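Local coordinates for uncharacterized protein (Acinetobacter baumannii, PDB 4PAR) that probably recognises 5-hydroxymethylcytosine in DNA through an SRA-like domain and cleaves the DNA with a Vsr-like endonuclease domain, at residues W262-A273 and Y285-A296. The protein carries 3 engineered substitutions. Numbering follows the deposited sequence.
Sequences WKNGPQKRIVFA and YRFMGLYEFQKA. With nucleotides of chain C.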
ATOM      1  N   TRP F 262     -21.708  30.709 -16.159  1.00147.95           N
ATOM      2  CA  TRP F 262     -22.662  29.652 -16.469  1.00142.99           C
ATOM      3  C   TRP F 262     -23.852  30.200 -17.244  1.00151.66           C
ATOM      4  O   TRP F 262     -24.351  29.557 -18.169  1.00154.54           O
ATOM      5  CB  TRP F 262     -23.159  28.975 -15.190  1.00143.48           C
ATOM      6  CG  TRP F 262     -22.170  28.063 -14.543  1.00133.18           C
ATOM      7  CD1 TRP F 262     -21.166  27.371 -15.153  1.00126.16           C
ATOM      8  CD2 TRP F 262     -22.086  27.748 -13.148  1.00135.64           C
ATOM      9  NE1 TRP F 262     -20.464  26.641 -14.225  1.00131.33           N
ATOM     10  CE2 TRP F 262     -21.009  26.855 -12.986  1.00137.00           C
ATOM     11  CE3 TRP F 262     -22.819  28.134 -12.020  1.00141.23           C
ATOM     12  CZ2 TRP F 262     -20.647  26.341 -11.740  1.00134.72           C
ATOM     13  CZ3 TRP F 262     -22.458  27.622 -10.785  1.00135.47           C
ATOM     14  CH2 TRP F 262     -21.383  26.736 -10.656  1.00130.15           C
ATOM     15  N   LYS F 263     -24.307  31.389 -16.858  1.00153.18           N
ATOM     16  CA  LYS F 263     -25.519  31.961 -17.438  1.00154.62           C
ATOM     17  C   LYS F 263     -25.355  32.402 -18.893  1.00162.93           C
ATOM     18  O   LYS F 263     -26.306  32.313 -19.672  1.00164.35           O
ATOM     19  CB  LYS F 263     -26.008  33.140 -16.591  1.00168.23           C
ATOM     20  CG  LYS F 263     -26.877  32.738 -15.404  1.00165.84           C
ATOM     21  CD  LYS F 263     -27.663  33.928 -14.855  1.00170.47           C
ATOM     22  CE  LYS F 263     -28.669  33.489 -13.798  1.00169.72           C
ATOM     23  NZ  LYS F 263     -29.504  34.613 -13.292  1.00159.11           N
ATOM     24  N   ASN F 264     -24.171  32.878 -19.274  1.00172.11           N
ATOM     25  CA  ASN F 264     -23.983  33.313 -20.661  1.00175.50           C
ATOM     26  C   ASN F 264     -23.749  32.141 -21.624  1.00163.58           C
ATOM     27  O   ASN F 264     -24.307  32.118 -22.722  1.00165.21           O
ATOM     28  CB  ASN F 264     -22.836  34.331 -20.770  1.00177.96           C
ATOM     29  CG  ASN F 264     -21.470  33.722 -20.506  1.00178.55           C
ATOM     30  OD1 ASN F 264     -20.984  33.735 -19.379  1.00186.00           O
ATOM     31  ND2 ASN F 264     -20.838  33.202 -21.554  1.00169.86           N
ATOM     32  N   GLY F 265     -22.933  31.173 -21.216  1.00138.12           N
ATOM     33  CA  GLY F 265     -22.667  30.007 -22.041  1.00138.07           C
ATOM     34  C   GLY F 265     -21.305  29.396 -21.766  1.00146.74           C
ATOM     35  O   GLY F 265     -20.533  29.941 -20.977  1.00165.50           O
ATOM     36  N   PRO F 266     -20.990  28.268 -22.423  1.00127.38           N
ATOM     37  CA  PRO F 266     -21.840  27.518 -23.357  1.00133.63           C
ATOM     38  C   PRO F 266     -22.962  26.753 -22.661  1.00134.63           C
ATOM     39  O   PRO F 266     -22.753  26.178 -21.594  1.00129.78           O
ATOM     40  CB  PRO F 266     -20.857  26.550 -24.017  1.00130.33           C
ATOM     41  CG  PRO F 266     -19.812  26.337 -22.983  1.00135.44           C
ATOM     42  CD  PRO F 266     -19.653  27.664 -22.299  1.00126.36           C
ATOM     43  N   GLN F 267     -24.134  26.730 -23.288  1.00136.73           N
ATOM     44  CA  GLN F 267     -25.341  26.205 -22.659  1.00130.67           C
ATOM     45  C   GLN F 267     -25.457  24.685 -22.703  1.00125.02           C
ATOM     46  O   GLN F 267     -26.352  24.109 -22.080  1.00125.17           O
ATOM     47  CB  GLN F 267     -26.572  26.833 -23.311  1.00141.25           C
ATOM     48  CG  GLN F 267     -26.744  28.295 -22.960  1.00133.25           C
ATOM     49  CD  GLN F 267     -26.708  28.522 -21.462  1.00126.88           C
ATOM     50  OE1 GLN F 267     -25.785  29.145 -20.942  1.00122.54           O
ATOM     51  NE2 GLN F 267     -27.724  28.030 -20.764  1.00125.40           N
ATOM     52  N   LYS F 268     -24.555  24.037 -23.430  1.00126.48           N
ATOM     53  CA  LYS F 268     -24.552  22.578 -23.504  1.00120.62           C
ATOM     54  C   LYS F 268     -23.192  22.008 -23.134  1.00117.57           C
ATOM     55  O   LYS F 268     -22.157  22.608 -23.424  1.00120.55           O
ATOM     56  CB  LYS F 268     -24.943  22.107 -24.904  1.00114.91           C
ATOM     57  CG  LYS F 268     -26.396  22.332 -25.266  1.00117.07           C
ATOM     58  CD  LYS F 268     -26.638  22.018 -26.732  1.00127.10           C
ATOM     59  CE  LYS F 268     -28.111  22.133 -27.084  1.00138.15           C
ATOM     60  NZ  LYS F 268     -28.931  21.173 -26.295  1.00133.45           N
ATOM     61  N   ARG F 269     -23.195  20.852 -22.481  1.00108.06           N
ATOM     62  CA  ARG F 269     -21.948  20.156 -22.192  1.00104.98           C
ATOM     63  C   ARG F 269     -22.083  18.660 -22.440  1.00111.61           C
ATOM     64  O   ARG F 269     -22.989  18.017 -21.914  1.00110.60           O
ATOM     65  CB  ARG F 269     -21.504  20.406 -20.749  1.00102.07           C
ATOM     66  CG  ARG F 269     -20.950  21.797 -20.488  1.00110.13           C
ATOM     67  CD  ARG F 269     -20.435  21.926 -19.062  1.00112.71           C
ATOM     68  NE  ARG F 269     -19.980  23.281 -18.759  1.00115.88           N
ATOM     69  CZ  ARG F 269     -19.525  23.669 -17.573  1.00109.67           C
ATOM     70  NH1 ARG F 269     -19.461  22.804 -16.570  1.00105.37           N
ATOM     71  NH2 ARG F 269     -19.132  24.922 -17.388  1.00111.59           N
ATOM     72  N   ILE F 270     -21.189  18.116 -23.259  1.00114.10           N
ATOM     73  CA  ILE F 270     -21.073  16.670 -23.409  1.00 96.39           C
ATOM     74  C   ILE F 270     -20.142  16.151 -22.312  1.00 93.17           C
ATOM     75  O   ILE F 270     -19.013  16.630 -22.154  1.00 93.21           O
ATOM     76  CB  ILE F 270     -20.559  16.282 -24.815  1.00 96.10           C
ATOM     77  CG1 ILE F 270     -19.838  14.931 -24.785  1.00111.15           C
ATOM     78  CG2 ILE F 270     -19.653  17.368 -25.365  1.00 97.52           C
ATOM     79  CD1 ILE F 270     -18.321  15.032 -24.860  1.00127.34           C
ATOM     80  N   VAL F 271     -20.621  15.177 -21.545  1.00100.38           N
ATOM     81  CA  VAL F 271     -19.941  14.802 -20.313  1.00 93.93           C
ATOM     82  C   VAL F 271     -19.224  13.454 -20.364  1.00 92.46           C
ATOM     83  O   VAL F 271     -19.772  12.456 -20.834  1.00 94.53           O
ATOM     84  CB  VAL F 271     -20.930  14.776 -19.135  1.00 85.95           C
ATOM     85  CG1 VAL F 271     -20.180  14.753 -17.814  1.00 89.20           C
ATOM     86  CG2 VAL F 271     -21.836  15.980 -19.196  1.00 88.34           C
ATOM     87  N   PHE F 272     -17.987  13.450 -19.878  1.00 89.34           N
ATOM     88  CA  PHE F 272     -17.252  12.226 -19.600  1.00 84.35           C
ATOM     89  C   PHE F 272     -16.753  12.256 -18.158  1.00 84.01           C
ATOM     90  O   PHE F 272     -15.881  13.051 -17.812  1.00 85.96           O
ATOM     91  CB  PHE F 272     -16.076  12.059 -20.561  1.00 85.95           C
ATOM     92  CG  PHE F 272     -16.454  11.488 -21.893  1.00 85.92           C
ATOM     93  CD1 PHE F 272     -17.108  12.261 -22.835  1.00 93.99           C
ATOM     94  CD2 PHE F 272     -16.139  10.178 -22.210  1.00 84.55           C
ATOM     95  CE1 PHE F 272     -17.449  11.737 -24.066  1.00 93.76           C
ATOM     96  CE2 PHE F 272     -16.477   9.649 -23.440  1.00 84.81           C
ATOM     97  CZ  PHE F 272     -17.132  10.430 -24.368  1.00 87.08           C
ATOM     98  N   ALA F 273     -17.295  11.381 -17.320  1.00 81.69           N
ATOM     99  CA  ALA F 273     -16.960  11.393 -15.903  1.00 81.70           C
ATOM    100  C   ALA F 273     -15.667  10.640 -15.636  1.00 81.33           C
ATOM    101  O   ALA F 273     -15.425   9.580 -16.213  1.00 81.85           O
ATOM    102  CB  ALA F 273     -18.093  10.796 -15.091  1.00 86.92           C
ATOM    103  N   TYR F 285     -12.387   7.604 -18.372  1.00 80.93           N
ATOM    104  CA  TYR F 285     -13.408   8.615 -18.617  1.00 83.38           C
ATOM    105  C   TYR F 285     -14.631   8.040 -19.331  1.00 89.50           C
ATOM    106  O   TYR F 285     -14.559   7.604 -20.484  1.00 81.14           O
ATOM    107  CB  TYR F 285     -12.784   9.791 -19.388  1.00 85.39           C
ATOM    108  CG  TYR F 285     -11.736  10.477 -18.537  1.00 84.98           C
ATOM    109  CD1 TYR F 285     -10.433  10.001 -18.489  1.00 84.65           C
ATOM    110  CD2 TYR F 285     -12.068  11.551 -17.723  1.00 85.71           C
ATOM    111  CE1 TYR F 285      -9.485  10.590 -17.682  1.00 84.89           C
ATOM    112  CE2 TYR F 285     -11.122  12.154 -16.914  1.00 89.92           C
ATOM    113  CZ  TYR F 285      -9.832  11.668 -16.897  1.00 88.67           C
ATOM    114  OH  TYR F 285      -8.881  12.259 -16.094  1.00101.51           O
ATOM    115  N   ARG F 286     -15.755   8.047 -18.614  1.00 82.99           N
ATOM    116  CA  ARG F 286     -16.988   7.406 -19.066  1.00 76.56           C
ATOM    117  C   ARG F 286     -18.010   8.418 -19.558  1.00 80.64           C
ATOM    118  O   ARG F 286     -18.316   9.392 -18.874  1.00 83.39           O
ATOM    119  CB  ARG F 286     -17.601   6.569 -17.938  1.00 73.64           C
ATOM    120  CG  ARG F 286     -19.070   6.228 -18.154  1.00 71.53           C
ATOM    121  CD  ARG F 286     -19.636   5.382 -17.018  1.00 71.74           C
ATOM    122  NE  ARG F 286     -19.129   4.015 -17.059  1.00 72.88           N
ATOM    123  CZ  ARG F 286     -19.614   3.068 -17.853  1.00 75.32           C
ATOM    124  NH1 ARG F 286     -20.621   3.337 -18.672  1.00 88.74           N
ATOM    125  NH2 ARG F 286     -19.090   1.855 -17.831  1.00 67.28           N
ATOM    126  N   PHE F 287     -18.554   8.168 -20.741  1.00 78.42           N
ATOM    127  CA  PHE F 287     -19.525   9.077 -21.318  1.00 82.22           C
ATOM    128  C   PHE F 287     -20.820   9.003 -20.523  1.00 80.96           C
ATOM    129  O   PHE F 287     -21.428   7.941 -20.432  1.00 77.26           O
ATOM    130  CB  PHE F 287     -19.757   8.706 -22.784  1.00 81.36           C
ATOM    131  CG  PHE F 287     -20.859   9.468 -23.444  1.00 80.07           C
ATOM    132  CD1 PHE F 287     -20.756  10.832 -23.646  1.00 82.49           C
ATOM    133  CD2 PHE F 287     -21.991   8.810 -23.890  1.00 83.60           C
ATOM    134  CE1 PHE F 287     -21.770  11.527 -24.267  1.00 88.55           C
ATOM    135  CE2 PHE F 287     -23.008   9.499 -24.513  1.00 89.21           C
ATOM    136  CZ  PHE F 287     -22.896  10.858 -24.706  1.00 88.39           C
ATOM    137  N   MET F 288     -21.224  10.122 -19.925  1.00 83.42           N
ATOM    138  CA  MET F 288     -22.491  10.170 -19.204  1.00 78.17           C
ATOM    139  C   MET F 288     -23.671  10.667 -20.033  1.00 85.35           C
ATOM    140  O   MET F 288     -24.824  10.417 -19.686  1.00104.52           O
ATOM    141  CB  MET F 288     -22.346  11.049 -17.958  1.00 77.94           C
ATOM    142  CG  MET F 288     -21.487  10.431 -16.870  1.00 82.81           C
ATOM    143  SD  MET F 288     -21.989   8.737 -16.504  1.00102.61           S
ATOM    144  CE  MET F 288     -20.853   8.314 -15.183  1.00106.51           C
ATOM    145  N   GLY F 289     -23.390  11.374 -21.122  1.00 85.10           N
ATOM    146  CA  GLY F 289     -24.460  11.893 -21.957  1.00 80.88           C
ATOM    147  C   GLY F 289     -24.179  13.274 -22.526  1.00 87.90           C
ATOM    148  O   GLY F 289     -23.082  13.821 -22.370  1.00 91.30           O
ATOM    149  N   LEU F 290     -25.195  13.846 -23.166  1.00 98.11           N
ATOM    150  CA  LEU F 290     -25.192  15.253 -23.559  1.00100.77           C
ATOM    151  C   LEU F 290     -26.201  16.014 -22.706  1.00 99.22           C
ATOM    152  O   LEU F 290     -27.421  15.783 -22.799  1.00102.76           O
ATOM    153  CB  LEU F 290     -25.513  15.421 -25.043  1.00 99.03           C
ATOM    154  CG  LEU F 290     -25.563  16.869 -25.538  1.00 94.32           C
ATOM    155  CD1 LEU F 290     -24.284  17.604 -25.175  1.00 95.82           C
ATOM    156  CD2 LEU F 290     -25.798  16.918 -27.037  1.00 96.46           C
ATOM    157  N   TYR F 291     -25.671  16.926 -21.891  1.00100.25           N
ATOM    158  CA  TYR F 291     -26.418  17.606 -20.837  1.00110.13           C
ATOM    159  C   TYR F 291     -26.641  19.094 -21.134  1.00122.79           C
ATOM    160  O   TYR F 291     -25.816  19.745 -21.785  1.00132.66           O
ATOM    161  CB  TYR F 291     -25.688  17.460 -19.492  1.00 95.95           C
ATOM    162  CG  TYR F 291     -25.772  16.086 -18.859  1.00 87.74           C
ATOM    163  CD1 TYR F 291     -25.184  14.982 -19.463  1.00 98.03           C
ATOM    164  CD2 TYR F 291     -26.421  15.898 -17.644  1.00 87.37           C
ATOM    165  CE1 TYR F 291     -25.253  13.726 -18.886  1.00106.81           C
ATOM    166  CE2 TYR F 291     -26.498  14.648 -17.058  1.00 96.03           C
ATOM    167  CZ  TYR F 291     -25.911  13.563 -17.684  1.00106.40           C
ATOM    168  OH  TYR F 291     -25.978  12.311 -17.111  1.00 98.01           O
ATOM    169  N   GLU F 292     -27.754  19.623 -20.632  1.00116.98           N
ATOM    170  CA  GLU F 292     -28.124  21.017 -20.862  1.00126.54           C
ATOM    171  C   GLU F 292     -28.358  21.763 -19.544  1.00130.14           C
ATOM    172  O   GLU F 292     -28.940  21.219 -18.602  1.00130.69           O
ATOM    173  CB  GLU F 292     -29.370  21.088 -21.745  1.00132.29           C
ATOM    174  CG  GLU F 292     -29.624  22.443 -22.380  1.00137.25           C
ATOM    175  CD  GLU F 292     -30.699  22.382 -23.448  1.00144.47           C
ATOM    176  OE1 GLU F 292     -30.420  22.783 -24.597  1.00155.40           O
ATOM    177  OE2 GLU F 292     -31.820  21.926 -23.139  1.00143.16           O
ATOM    178  N   PHE F 293     -27.914  23.017 -19.503  1.00120.03           N
ATOM    179  CA  PHE F 293     -27.938  23.849 -18.297  1.00112.66           C
ATOM    180  C   PHE F 293     -29.346  24.388 -18.014  1.00123.69           C
ATOM    181  O   PHE F 293     -29.927  25.070 -18.862  1.00130.89           O
ATOM    182  CB  PHE F 293     -26.927  24.996 -18.478  1.00112.70           C
ATOM    183  CG  PHE F 293     -27.128  26.168 -17.551  1.00119.67           C
ATOM    184  CD1 PHE F 293     -26.362  26.301 -16.408  1.00115.76           C
ATOM    185  CD2 PHE F 293     -28.044  27.165 -17.855  1.00124.09           C
ATOM    186  CE1 PHE F 293     -26.537  27.381 -15.568  1.00127.49           C
ATOM    187  CE2 PHE F 293     -28.227  28.244 -17.019  1.00129.85           C
ATOM    188  CZ  PHE F 293     -27.472  28.357 -15.877  1.00132.63           C
ATOM    189  N   GLN F 294     -29.922  24.040 -16.859  1.00129.68           N
ATOM    190  CA  GLN F 294     -31.242  24.581 -16.510  1.00126.31           C
ATOM    191  C   GLN F 294     -31.280  25.757 -15.514  1.00127.18           C
ATOM    192  O   GLN F 294     -32.287  26.451 -15.439  1.00125.60           O
ATOM    193  CB  GLN F 294     -32.119  23.443 -15.946  1.00127.18           C
ATOM    194  CG  GLN F 294     -32.223  22.238 -16.862  1.00133.17           C
ATOM    195  CD  GLN F 294     -33.632  21.988 -17.344  1.00142.63           C
ATOM    196  OE1 GLN F 294     -34.584  22.025 -16.564  1.00159.26           O
ATOM    197  NE2 GLN F 294     -33.777  21.742 -18.641  1.00131.86           N
ATOM    198  N   LYS F 295     -30.207  25.963 -14.742  1.00134.02           N
ATOM    199  CA  LYS F 295     -30.314  26.858 -13.575  1.00141.84           C
ATOM    200  C   LYS F 295     -29.024  27.467 -13.000  1.00136.11           C
ATOM    201  O   LYS F 295     -27.993  26.818 -12.997  1.00146.23           O
ATOM    202  CB  LYS F 295     -31.039  26.087 -12.470  1.00146.32           C
ATOM    203  CG  LYS F 295     -31.209  26.841 -11.174  1.00137.44           C
ATOM    204  CD  LYS F 295     -32.217  26.140 -10.246  1.00136.36           C
ATOM    205  CE  LYS F 295     -33.181  25.205 -10.999  1.00133.65           C
ATOM    206  NZ  LYS F 295     -34.498  25.066 -10.310  1.00137.62           N
ATOM    207  N   ALA F 296     -29.116  28.686 -12.459  1.00132.61           N
ATOM    208  CA  ALA F 296     -28.075  29.231 -11.580  1.00138.12           C
ATOM    209  C   ALA F 296     -28.603  29.372 -10.139  1.00146.84           C
ATOM    210  O   ALA F 296     -29.812  29.529  -9.935  1.00147.60           O
ATOM    211  CB  ALA F 296     -27.585  30.569 -12.090  1.00152.76           C
TER
ATOM    212  P    DA C   7      -5.509  11.753 -16.970  1.00112.94           P
ATOM    213  OP1  DA C   7      -6.211  11.430 -18.232  1.00119.64           O
ATOM    214  OP2  DA C   7      -6.076  11.312 -15.676  1.00115.19           O
ATOM    215  O5'  DA C   7      -4.003  11.225 -17.067  1.00104.08           O
ATOM    216  C5'  DA C   7      -3.247  11.468 -18.234  1.00101.32           C
ATOM    217  C4'  DA C   7      -1.814  11.004 -18.060  1.00102.99           C
ATOM    218  O4'  DA C   7      -1.164  11.795 -17.036  1.00110.29           O
ATOM    219  C3'  DA C   7      -1.647   9.543 -17.650  1.00 99.85           C
ATOM    220  O3'  DA C   7      -0.707   8.919 -18.516  1.00 95.44           O
ATOM    221  C2'  DA C   7      -1.129   9.624 -16.208  1.00106.56           C
ATOM    222  C1'  DA C   7      -0.399  10.955 -16.210  1.00110.80           C
ATOM    223  N9   DA C   7      -0.301  11.588 -14.895  1.00114.78           N
ATOM    224  C8   DA C   7      -1.337  11.959 -14.088  1.00121.32           C
ATOM    225  N7   DA C   7      -0.962  12.526 -12.967  1.00122.52           N
ATOM    226  C5   DA C   7       0.418  12.538 -13.042  1.00119.03           C
ATOM    227  C6   DA C   7       1.410  13.009 -12.159  1.00117.03           C
ATOM    228  N6   DA C   7       1.133  13.581 -10.985  1.00115.76           N
ATOM    229  N1   DA C   7       2.701  12.869 -12.533  1.00117.71           N
ATOM    230  C2   DA C   7       2.969  12.297 -13.716  1.00118.30           C
ATOM    231  N3   DA C   7       2.122  11.814 -14.629  1.00119.79           N
ATOM    232  C4   DA C   7       0.848  11.968 -14.227  1.00119.12           C
TER
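Backbone hydrogen bonds pair Arg269 with Tyr291 in both directions, and Arg286 N returns the bond that Ala273 N makes to Arg286 O. Between these pairs the register slips by one residue: Val271 N reaches Gly289 O at 2.9 Å, whereas Val271 O accepts from Met288 N. This beta bulge puts Phe272 opposite Phe287. Phe287 CB lies over one face of the Phe272 ring, 3.7 Å from its centroid, a CH-pi contact; the two ring planes are inclined at 48°. Phe287 CG is anti to the backbone N (chi1 173°), which brings CE1 against Ile270 CG1, 3.9 Å away. On the other face of the sheet, Val271 CG2 packs on Tyr291 CD1 at 3.5 Å, and Met288 CE meets Ala273 CB. The charged contact is a salt bridge, Lys268 NZ to Glu292 OE1 at 2.8 Å, with NZ coming to OE1 from above the carboxylate plane; a bend at chi4 (-61°) turns the amine to it. The guanidinium of Arg269 leads away from this strand pair to a salt bridge with Glu247 and a cation-pi contact with Trp224. Where helix 252-264 ends, Trp262 O sits over the centre of the Phe293 ring. Tyr285 OH donates to OP2 of DA7 of chain C at 3.0 Å, so this bulged antiparallel hairpin of the SRA-like domain also touches the DNA backbone.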